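Local coordinates for protein ethylbenzene dehydrogenase alpha-subunit (Aromatoleum aromaticum, PDB 2IVF) that is a molybdopterin oxidoreductase family subunit that holds a molybdenum atom, an iron/sulfur cluster and the ligands MGD and MD1, at residues L310-I315 with D411-K416. Numbering follows the deposited sequence.
Sequences LSQVMI and DYTPEK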
# COMPACT_ATOMS: atom_id res chain seq x y z
N LEU A 310 -25.97 8.93 18.52
CA LEU A 310 -25.40 8.18 19.64
C LEU A 310 -25.47 9.00 20.93
O LEU A 310 -25.76 8.47 21.99
CB LEU A 310 -23.95 7.77 19.37
CG LEU A 310 -23.72 6.35 18.81
CD1 LEU A 310 -24.59 6.01 17.60
CD2 LEU A 310 -22.23 6.09 18.57
N SER A 311 -25.15 10.29 20.84
CA SER A 311 -25.19 11.14 22.01
C SER A 311 -26.60 11.29 22.51
O SER A 311 -26.83 11.31 23.72
CB SER A 311 -24.62 12.50 21.68
OG SER A 311 -23.29 12.38 21.22
N GLN A 312 -27.56 11.43 21.58
CA GLN A 312 -28.94 11.55 21.95
C GLN A 312 -29.41 10.30 22.68
O GLN A 312 -30.13 10.39 23.67
CB GLN A 312 -29.82 11.80 20.73
CG GLN A 312 -31.23 12.27 21.06
CD GLN A 312 -32.23 11.18 21.43
OE1 GLN A 312 -33.28 11.48 22.01
NE2 GLN A 312 -31.92 9.92 21.12
N VAL A 313 -28.95 9.15 22.23
CA VAL A 313 -29.27 7.89 22.89
C VAL A 313 -28.80 7.87 24.34
O VAL A 313 -29.57 7.58 25.26
CB VAL A 313 -28.75 6.70 22.11
CG1 VAL A 313 -28.82 5.38 22.94
CG2 VAL A 313 -29.51 6.56 20.82
N MET A 314 -27.52 8.20 24.55
CA MET A 314 -26.94 8.18 25.86
C MET A 314 -27.57 9.19 26.77
O MET A 314 -27.70 8.95 27.96
CB MET A 314 -25.43 8.45 25.79
CG MET A 314 -24.64 7.43 25.04
SD MET A 314 -22.86 7.67 25.24
CE MET A 314 -22.51 8.71 23.85
N ILE A 315 -27.95 10.34 26.23
CA ILE A 315 -28.61 11.35 27.08
C ILE A 315 -30.03 10.89 27.39
O ILE A 315 -30.42 10.81 28.56
CB ILE A 315 -28.51 12.76 26.45
CG1 ILE A 315 -27.04 13.22 26.52
CG2 ILE A 315 -29.48 13.77 27.14
CD1 ILE A 315 -26.76 14.50 25.78
N ASP A 411 -33.38 16.95 17.25
CA ASP A 411 -33.31 16.80 15.81
C ASP A 411 -32.46 15.58 15.43
O ASP A 411 -32.33 15.29 14.25
CB ASP A 411 -32.78 18.12 15.19
CG ASP A 411 -33.79 19.28 15.32
OD1 ASP A 411 -35.01 19.02 15.44
OD2 ASP A 411 -33.36 20.46 15.34
N TYR A 412 -31.91 14.86 16.43
CA TYR A 412 -30.99 13.76 16.22
C TYR A 412 -31.42 12.55 17.05
O TYR A 412 -30.61 11.79 17.53
CB TYR A 412 -29.53 14.17 16.55
CG TYR A 412 -29.04 15.26 15.66
CD1 TYR A 412 -28.48 14.96 14.41
CD2 TYR A 412 -29.18 16.61 16.01
CE1 TYR A 412 -28.10 15.97 13.54
CE2 TYR A 412 -28.75 17.63 15.15
CZ TYR A 412 -28.21 17.29 13.93
OH TYR A 412 -27.83 18.27 13.04
N THR A 413 -32.72 12.38 17.22
CA THR A 413 -33.21 11.12 17.73
C THR A 413 -32.73 10.06 16.72
O THR A 413 -32.39 10.39 15.58
CB THR A 413 -34.75 11.12 17.83
OG1 THR A 413 -35.30 11.26 16.50
CG2 THR A 413 -35.23 12.28 18.75
N PRO A 414 -32.64 8.82 17.13
CA PRO A 414 -32.16 7.83 16.16
C PRO A 414 -32.92 7.77 14.84
O PRO A 414 -32.32 7.60 13.80
CB PRO A 414 -32.29 6.52 16.93
CG PRO A 414 -32.18 6.90 18.34
CD PRO A 414 -32.89 8.22 18.44
N GLU A 415 -34.23 7.89 14.89
CA GLU A 415 -35.04 7.96 13.70
C GLU A 415 -34.60 9.13 12.84
O GLU A 415 -34.39 8.99 11.65
CB GLU A 415 -36.52 8.12 14.09
CG GLU A 415 -37.12 6.89 14.78
CD GLU A 415 -36.74 6.73 16.26
OE1 GLU A 415 -36.19 7.67 16.89
OE2 GLU A 415 -37.01 5.63 16.79
N LYS A 416 -34.44 10.31 13.45
CA LYS A 416 -34.04 11.49 12.67
C LYS A 416 -32.60 11.44 12.20
O LYS A 416 -32.31 11.78 11.05
CB LYS A 416 -34.30 12.73 13.51
CG LYS A 416 -35.74 12.93 13.73
CD LYS A 416 -35.99 14.19 14.54
CE LYS A 416 -37.44 14.28 15.00
NZ LYS A 416 -37.65 15.54 15.79
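Q312 carries most of the helix's side of this contact: its side chain lies against Y412, T413 and P414, at the start of helix 414-421. Its CB packs on the backbone carbonyl of Y412, with CB 3.3 Å from Y412 O. That oxygen is buried here and has no polar partner in the model. The hydroxyl of Y412 is turned elsewhere, and hydrogen bonds join it to H831 and T830, far along the sequence. With CG anti to the backbone N (chi1 -166°) and a bend at chi2 (-82°), the chain of Q312 runs alongside T413 and points the same way. Across the contact the amide meets carbon. OE1 of Q312 lies 3.9 Å from the methyl CG2 of T413. On the other branch, NE2 of Q312 comes within 3.3 Å of the ring carbon CD of P414, where the two side chains cross at about a right angle. V313 adds a purely apolar touch, its CG2 methyl 3.7 Å from CG of P414.

The hydroxyl of T413 is used within its own segment. T413 is the N-cap of helix 414-421, and its OG1 accepts a weak hydrogen bond from K416 N at 3.3 Å. Between the segments the contact is van der Waals packing alone, a helix flank against a capped helix start.

S311 and M314 pack on helix 454-467, and I315 rests on helix 401-408. Helix 425-437 touches both segments: it meets L310 and M314, and it receives P414 through I428 and R429.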